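Putative alpha-N-acetylgalactosaminidase (Bacillus halodurans C-125, PDB 3CC1) probably hydrolyses terminal alpha-linked N-acetylgalactosamine from glycans and is related to the alpha-galactosidases. Local coordinates at residues A[370-375]-A[425-430]; A[274-279]-A[302-307]. All blocks are in the same frame, centred on the assembly; numbering follows the deposited sequence.

Interaction 1. Residues A[370-375]-A[425-430]; sequences VALFNL and MMLKLS
V370 and L427 form an antiparallel hydrogen-bonded pair, L372 and M425 another, and A371 faces M426 in the non-hydrogen-bonded pair between them, the two strand segments running 155° apart in direction. L427 N gives V370 O a bond of 2.8 Å, and L372 N gives M425 O a nearly straight one (N-H...O 177°). M425 O also receives a CA-H contact from A371.

V370, L372, M425 and L427 start their side chains to the same face, though the end of M425 leads away from strand 370-374. There L372 CD1 meets L427 CD1 at 3.8 Å, and L427 CB and CG lie close to V370 O. V370 CG2, set beside its own backbone N, reaches on to both methyls of L429, lying 4.0 Å from L429 CD1. F384, F415 and I417, from strands 380-384 and 415-419, pack against this face.

The other face carries A371 and M426. The selenomethionine M426 leaves the backbone extended (chi1 180°) and then bends twice, so that its SE sits 3.9 Å from A371 CB. Further along, K428 NZ hydrogen-bonds a polyethylene glycol, probably from the crystallisation liquor. The strands belong to the antiparallel C-terminal beta sandwich that, as in the alpha-galactosidase family, follows the TIM barrel; the A371/M426 face turns to helix 298-310.

Interaction 2. Residues A[274-279]-A[302-307]; sequences MLPLGH and LTMMNL
M304, a selenomethionine on helix 298-310, points at the loop 274-279 and does most of the touching. Its CB starts toward the loop, and CG anti to the backbone N (chi1 174°) together with an extended chi2 (-163°) carries the chain out to SE; CB and CG themselves come near none of the loop side chains. Contact begins at M304 SE, 3.7 Å from P276 CD. A turn about the CG-SE bond (chi3 68°) then swings the methyl to L277, where M304 CE meets L277 CD2 at 3.7 Å and L277 CG at 3.8 Å, the two side chains coming tip to tip. M304 SE and M304 CE both lie 4.0 Å from L275 CD2, so the methyl touches both leucines.

P276 is the centre of an inverse gamma turn, with a weak bond from L277 N back to L275 O, and the leucines flanking it in sequence both point toward the helix. This loop lies in the TIM-barrel part of the chain, and L275 also bonds through its backbone to M316 and G318, at and just after barrel strand 315-317.

M305, one residue further along the helix, folds back at chi2 and chi3 to bring its SE within 4.1 Å of L275 CD1, crossing that leucine at about a right angle. F243 and L250 pack on M304, while W401, from the C-terminal domain, touches M305.

In the fold
Along the chain interaction 2 comes first and is complete before interaction 1 begins; their centres are 16 Å apart. Interaction 2 joins a loop of the TIM barrel to helix 298-310, whereas interaction 1 pairs two central strands, 368-374 and 424-431, of an antiparallel sheet in the C-terminal domain. The helix is what connects them: F373 CE2 packs 3.6 Å from T303 O, and M426 CE lies 3.4 Å from N306 O. Helix 298-310 therefore packs against the barrel loop through M304 and M305 and against the sheet through T303 and N306, forming part of the interface between the two domains.

Interaction 1. Residues A[370-375]-A[425-430]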
ATOM      1  N   VAL A 370      14.380  23.351  -6.210  1.00 22.15           N
ATOM      2  CA  VAL A 370      13.558  22.211  -6.525  1.00 21.80           C
ATOM      3  C   VAL A 370      14.429  20.961  -6.635  1.00 21.49           C
ATOM      4  O   VAL A 370      15.429  20.938  -7.338  1.00 20.48           O
ATOM      5  CB  VAL A 370      12.718  22.438  -7.840  1.00 22.72           C
ATOM      6  CG1 VAL A 370      12.005  21.165  -8.260  1.00 21.63           C
ATOM      7  CG2 VAL A 370      11.711  23.602  -7.659  1.00 21.69           C
ATOM      8  N   ALA A 371      14.030  19.921  -5.914  1.00 21.13           N
ATOM      9  CA  ALA A 371      14.672  18.624  -5.990  1.00 21.74           C
ATOM     10  C   ALA A 371      13.748  17.661  -6.759  1.00 21.32           C
ATOM     11  O   ALA A 371      12.588  17.427  -6.363  1.00 21.92           O
ATOM     12  CB  ALA A 371      14.991  18.090  -4.563  1.00 20.41           C
ATOM     13  N   LEU A 372      14.292  17.105  -7.829  1.00 21.54           N
ATOM     14  CA  LEU A 372      13.610  16.132  -8.671  1.00 22.10           C
ATOM     15  C   LEU A 372      14.273  14.756  -8.569  1.00 22.16           C
ATOM     16  O   LEU A 372      15.478  14.651  -8.664  1.00 23.01           O
ATOM     17  CB  LEU A 372      13.598  16.604 -10.146  1.00 22.60           C
ATOM     18  CG  LEU A 372      12.947  17.961 -10.436  1.00 23.86           C
ATOM     19  CD1 LEU A 372      13.259  18.465 -11.884  1.00 21.15           C
ATOM     20  CD2 LEU A 372      11.426  17.917 -10.124  1.00 17.21           C
ATOM     21  N   PHE A 373      13.474  13.697  -8.380  1.00 21.51           N
ATOM     22  CA  PHE A 373      14.016  12.400  -8.058  1.00 20.79           C
ATOM     23  C   PHE A 373      13.409  11.302  -8.925  1.00 20.82           C
ATOM     24  O   PHE A 373      12.190  11.169  -8.984  1.00 20.44           O
ATOM     25  CB  PHE A 373      13.687  12.024  -6.586  1.00 20.77           C
ATOM     26  CG  PHE A 373      14.220  12.970  -5.548  1.00 18.79           C
ATOM     27  CD1 PHE A 373      13.444  14.023  -5.101  1.00 20.57           C
ATOM     28  CD2 PHE A 373      15.450  12.765  -4.960  1.00 18.01           C
ATOM     29  CE1 PHE A 373      13.893  14.856  -4.098  1.00 21.10           C
ATOM     30  CE2 PHE A 373      15.916  13.621  -3.956  1.00 18.91           C
ATOM     31  CZ  PHE A 373      15.120  14.654  -3.526  1.00 21.31           C
ATOM     32  N   ASN A 374      14.253  10.523  -9.597  1.00 21.10           N
ATOM     33  CA  ASN A 374      13.794   9.314 -10.220  1.00 21.44           C
ATOM     34  C   ASN A 374      14.075   8.128  -9.294  1.00 22.47           C
ATOM     35  O   ASN A 374      15.177   7.623  -9.249  1.00 22.33           O
ATOM     36  CB  ASN A 374      14.443   9.095 -11.579  1.00 22.39           C
ATOM     37  CG  ASN A 374      14.010   7.799 -12.195  1.00 21.24           C
ATOM     38  OD1 ASN A 374      13.018   7.224 -11.761  1.00 21.65           O
ATOM     39  ND2 ASN A 374      14.748   7.318 -13.200  1.00 19.58           N
ATOM     40  N   LEU A 375      13.040   7.656  -8.600  1.00 24.01           N
ATOM     41  CA  LEU A 375      13.160   6.531  -7.639  1.00 24.36           C
ATOM     42  C   LEU A 375      12.989   5.167  -8.321  1.00 25.70           C
ATOM     43  O   LEU A 375      13.047   4.130  -7.689  1.00 25.06           O
ATOM     44  CB  LEU A 375      12.121   6.661  -6.529  1.00 23.87           C
ATOM     45  CG  LEU A 375      12.176   7.929  -5.691  1.00 24.13           C
ATOM     46  CD1 LEU A 375      11.177   7.752  -4.552  1.00 23.11           C
ATOM     47  CD2 LEU A 375      13.621   8.184  -5.217  1.00 21.19           C
HETATM   48  N   MSE A 425      18.145  15.472  -9.367  1.00 22.32           N
HETATM   49  CA  MSE A 425      18.730  16.753  -9.691  1.00 22.65           C
HETATM   50  C   MSE A 425      18.256  17.803  -8.727  1.00 22.53           C
HETATM   51  O   MSE A 425      17.039  17.963  -8.499  1.00 24.27           O
HETATM   52  CB  MSE A 425      18.307  17.142 -11.087  1.00 23.11           C
HETATM   53  CG  MSE A 425      18.478  18.634 -11.248  1.00 28.22           C
HETATM   54 SE   MSE A 425      20.287  18.974 -11.902  0.75 35.16          SE
HETATM   55  CE  MSE A 425      19.355  18.837 -13.591  1.00 20.45           C
HETATM   56  N   MSE A 426      19.207  18.563  -8.184  1.00 22.15           N
HETATM   57  CA  MSE A 426      18.876  19.717  -7.361  1.00 21.83           C
HETATM   58  C   MSE A 426      19.025  21.013  -8.167  1.00 21.78           C
HETATM   59  O   MSE A 426      20.107  21.326  -8.682  1.00 20.63           O
HETATM   60  CB  MSE A 426      19.746  19.739  -6.104  1.00 20.59           C
HETATM   61  CG  MSE A 426      19.468  20.909  -5.192  1.00 22.12           C
HETATM   62 SE   MSE A 426      17.788  20.762  -4.267  0.75 18.15          SE
HETATM   63  CE  MSE A 426      18.351  19.750  -2.683  1.00 18.38           C
ATOM     64  N   LEU A 427      17.906  21.727  -8.315  1.00 22.05           N
ATOM     65  CA  LEU A 427      17.874  22.958  -9.093  1.00 22.49           C
ATOM     66  C   LEU A 427      17.783  24.176  -8.188  1.00 22.49           C
ATOM     67  O   LEU A 427      17.113  24.156  -7.142  1.00 22.48           O
ATOM     68  CB  LEU A 427      16.687  22.979 -10.061  1.00 22.37           C
ATOM     69  CG  LEU A 427      16.479  21.807 -11.026  1.00 25.10           C
ATOM     70  CD1 LEU A 427      15.075  21.789 -11.552  1.00 27.82           C
ATOM     71  CD2 LEU A 427      17.459  21.911 -12.185  1.00 27.93           C
ATOM     72  N   LYS A 428      18.505  25.213  -8.595  1.00 21.54           N
ATOM     73  CA  LYS A 428      18.266  26.572  -8.090  1.00 22.53           C
ATOM     74  C   LYS A 428      17.531  27.358  -9.142  1.00 22.88           C
ATOM     75  O   LYS A 428      17.926  27.374 -10.308  1.00 22.91           O
ATOM     76  CB  LYS A 428      19.569  27.290  -7.745  1.00 22.37           C
ATOM     77  CG  LYS A 428      19.359  28.720  -7.217  1.00 25.15           C
ATOM     78  CD  LYS A 428      20.601  29.305  -6.592  1.00 26.01           C
ATOM     79  CE  LYS A 428      21.558  29.914  -7.585  1.00 25.85           C
ATOM     80  NZ  LYS A 428      22.790  30.423  -6.868  1.00 22.76           N
ATOM     81  N   LEU A 429      16.458  28.016  -8.717  1.00 23.38           N
ATOM     82  CA  LEU A 429      15.670  28.856  -9.579  1.00 23.02           C
ATOM     83  C   LEU A 429      15.936  30.279  -9.169  1.00 24.63           C
ATOM     84  O   LEU A 429      15.554  30.675  -8.064  1.00 24.07           O
ATOM     85  CB  LEU A 429      14.175  28.567  -9.402  1.00 22.82           C
ATOM     86  CG  LEU A 429      13.550  27.281  -9.926  1.00 21.95           C
ATOM     87  CD1 LEU A 429      14.314  26.094  -9.459  1.00 21.36           C
ATOM     88  CD2 LEU A 429      12.111  27.166  -9.502  1.00 22.02           C
ATOM     89  N   SER A 430      16.612  31.051 -10.007  1.00 25.25           N
ATOM     90  CA  SER A 430      16.792  32.459  -9.668  1.00 26.76           C
ATOM     91  C   SER A 430      16.055  33.370 -10.624  1.00 26.60           C
ATOM     92  O   SER A 430      15.712  32.974 -11.728  1.00 25.63           O
ATOM     93  CB  SER A 430      18.285  32.859  -9.508  1.00 27.67           C
ATOM     94  OG  SER A 430      19.094  32.376 -10.549  1.00 30.91           O
TER

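Interaction 2. Residues A[274-279]-A[302-307]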
HETATM    1  N   MSE A 274      21.767   8.689   9.748  1.00 23.20           N
HETATM    2  CA  MSE A 274      23.164   9.046   9.582  1.00 23.23           C
HETATM    3  C   MSE A 274      23.578   8.759   8.133  1.00 23.07           C
HETATM    4  O   MSE A 274      22.955   7.935   7.450  1.00 22.65           O
HETATM    5  CB  MSE A 274      23.999   8.332  10.632  1.00 24.35           C
HETATM    6  CG  MSE A 274      23.744   8.903  12.103  1.00 28.39           C
HETATM    7 SE   MSE A 274      24.486   7.677  13.307  0.75 38.50          SE
HETATM    8  CE  MSE A 274      23.869   5.904  12.801  1.00 37.26           C
ATOM      9  N   LEU A 275      24.561   9.508   7.643  1.00 22.75           N
ATOM     10  CA  LEU A 275      25.035   9.372   6.242  1.00 22.70           C
ATOM     11  C   LEU A 275      26.052   8.234   6.066  1.00 22.56           C
ATOM     12  O   LEU A 275      27.194   8.364   6.508  1.00 21.55           O
ATOM     13  CB  LEU A 275      25.645  10.690   5.740  1.00 23.41           C
ATOM     14  CG  LEU A 275      24.865  11.960   6.131  1.00 23.09           C
ATOM     15  CD1 LEU A 275      25.691  13.250   5.787  1.00 24.26           C
ATOM     16  CD2 LEU A 275      23.452  11.930   5.470  1.00 22.37           C
ATOM     17  N   PRO A 276      25.627   7.092   5.440  1.00 22.90           N
ATOM     18  CA  PRO A 276      26.567   6.008   5.245  1.00 23.30           C
ATOM     19  C   PRO A 276      27.370   6.245   3.977  1.00 23.78           C
ATOM     20  O   PRO A 276      27.094   5.686   2.910  1.00 24.41           O
ATOM     21  CB  PRO A 276      25.679   4.780   5.130  1.00 23.66           C
ATOM     22  CG  PRO A 276      24.393   5.278   4.522  1.00 23.11           C
ATOM     23  CD  PRO A 276      24.301   6.767   4.870  1.00 23.65           C
ATOM     24  N   LEU A 277      28.382   7.073   4.150  1.00 22.85           N
ATOM     25  CA  LEU A 277      29.254   7.493   3.082  1.00 23.36           C
ATOM     26  C   LEU A 277      30.693   7.141   3.388  1.00 23.34           C
ATOM     27  O   LEU A 277      31.081   6.962   4.550  1.00 23.12           O
ATOM     28  CB  LEU A 277      29.121   9.010   2.896  1.00 22.74           C
ATOM     29  CG  LEU A 277      27.799   9.603   2.404  1.00 23.96           C
ATOM     30  CD1 LEU A 277      27.851  11.122   2.430  1.00 22.40           C
ATOM     31  CD2 LEU A 277      27.423   9.077   1.037  1.00 23.70           C
ATOM     32  N   GLY A 278      31.490   7.027   2.326  1.00 23.88           N
ATOM     33  CA  GLY A 278      32.905   6.734   2.468  1.00 23.04           C
ATOM     34  C   GLY A 278      33.134   5.387   3.104  1.00 22.58           C
ATOM     35  O   GLY A 278      32.453   4.441   2.809  1.00 21.30           O
ATOM     36  N   HIS A 279      34.141   5.331   3.969  1.00 22.90           N
ATOM     37  CA  HIS A 279      34.601   4.089   4.608  1.00 22.25           C
ATOM     38  C   HIS A 279      33.826   3.799   5.908  1.00 21.80           C
ATOM     39  O   HIS A 279      33.943   4.499   6.921  1.00 21.99           O
ATOM     40  CB  HIS A 279      36.114   4.167   4.843  1.00 22.83           C
ATOM     41  CG  HIS A 279      36.751   2.866   5.264  1.00 22.84           C
ATOM     42  ND1 HIS A 279      38.012   2.815   5.820  1.00 24.06           N
ATOM     43  CD2 HIS A 279      36.307   1.586   5.225  1.00 26.15           C
ATOM     44  CE1 HIS A 279      38.325   1.553   6.085  1.00 25.32           C
ATOM     45  NE2 HIS A 279      37.304   0.786   5.745  1.00 23.93           N
ATOM     46  N   LEU A 302      24.140  11.260  -4.011  1.00 22.49           N
ATOM     47  CA  LEU A 302      23.578  12.602  -4.280  1.00 23.39           C
ATOM     48  C   LEU A 302      22.076  12.650  -4.034  1.00 23.06           C
ATOM     49  O   LEU A 302      21.573  13.610  -3.516  1.00 23.21           O
ATOM     50  CB  LEU A 302      23.850  13.043  -5.710  1.00 23.50           C
ATOM     51  CG  LEU A 302      25.318  13.284  -6.042  1.00 25.96           C
ATOM     52  CD1 LEU A 302      25.478  13.462  -7.535  1.00 26.74           C
ATOM     53  CD2 LEU A 302      25.879  14.484  -5.331  1.00 25.91           C
ATOM     54  N   THR A 303      21.393  11.563  -4.377  1.00 23.31           N
ATOM     55  CA  THR A 303      19.963  11.431  -4.122  1.00 22.75           C
ATOM     56  C   THR A 303      19.645  11.539  -2.630  1.00 22.45           C
ATOM     57  O   THR A 303      18.748  12.293  -2.227  1.00 21.83           O
ATOM     58  CB  THR A 303      19.373  10.139  -4.774  1.00 22.61           C
ATOM     59  OG1 THR A 303      19.292  10.348  -6.201  1.00 23.12           O
ATOM     60  CG2 THR A 303      17.998   9.803  -4.206  1.00 20.08           C
HETATM   61  N   MSE A 304      20.431  10.850  -1.820  1.00 21.46           N
HETATM   62  CA  MSE A 304      20.295  10.927  -0.393  1.00 21.83           C
HETATM   63  C   MSE A 304      20.579  12.339   0.112  1.00 20.98           C
HETATM   64  O   MSE A 304      19.814  12.882   0.877  1.00 20.63           O
HETATM   65  CB  MSE A 304      21.231   9.916   0.306  1.00 21.36           C
HETATM   66  CG  MSE A 304      21.203  10.077   1.834  1.00 23.52           C
HETATM   67 SE   MSE A 304      22.728   9.184   2.590  0.75 23.40          SE
HETATM   68  CE  MSE A 304      24.066  10.377   1.888  1.00 26.88           C
HETATM   69  N   MSE A 305      21.686  12.926  -0.328  1.00 20.48           N
HETATM   70  CA  MSE A 305      22.041  14.262   0.109  1.00 21.39           C
HETATM   71  C   MSE A 305      20.944  15.266  -0.249  1.00 21.33           C
HETATM   72  O   MSE A 305      20.625  16.168   0.534  1.00 21.63           O
HETATM   73  CB  MSE A 305      23.374  14.718  -0.489  1.00 20.86           C
HETATM   74  CG  MSE A 305      24.595  13.967   0.011  1.00 23.85           C
HETATM   75 SE   MSE A 305      24.904  14.218   1.920  0.75 22.34          SE
HETATM   76  CE  MSE A 305      25.335  16.112   1.934  1.00 22.16           C
ATOM     77  N   ASN A 306      20.324  15.078  -1.411  1.00 21.99           N
ATOM     78  CA  ASN A 306      19.320  16.029  -1.902  1.00 20.99           C
ATOM     79  C   ASN A 306      18.071  16.032  -1.009  1.00 20.70           C
ATOM     80  O   ASN A 306      17.540  17.074  -0.669  1.00 20.08           O
ATOM     81  CB  ASN A 306      18.945  15.739  -3.365  1.00 21.54           C
ATOM     82  CG  ASN A 306      20.022  16.198  -4.356  1.00 21.71           C
ATOM     83  OD1 ASN A 306      20.783  17.141  -4.082  1.00 20.97           O
ATOM     84  ND2 ASN A 306      20.085  15.545  -5.503  1.00 23.37           N
ATOM     85  N   LEU A 307      17.603  14.853  -0.642  1.00 19.98           N
ATOM     86  CA  LEU A 307      16.410  14.723   0.189  1.00 20.86           C
ATOM     87  C   LEU A 307      16.677  15.217   1.616  1.00 21.73           C
ATOM     88  O   LEU A 307      15.853  15.951   2.216  1.00 22.79           O
ATOM     89  CB  LEU A 307      15.903  13.249   0.198  1.00 21.11           C
ATOM     90  CG  LEU A 307      14.767  12.982   1.191  1.00 21.68           C
ATOM     91  CD1 LEU A 307      13.555  13.842   0.806  1.00 23.36           C
ATOM     92  CD2 LEU A 307      14.374  11.460   1.305  1.00 21.86           C
TER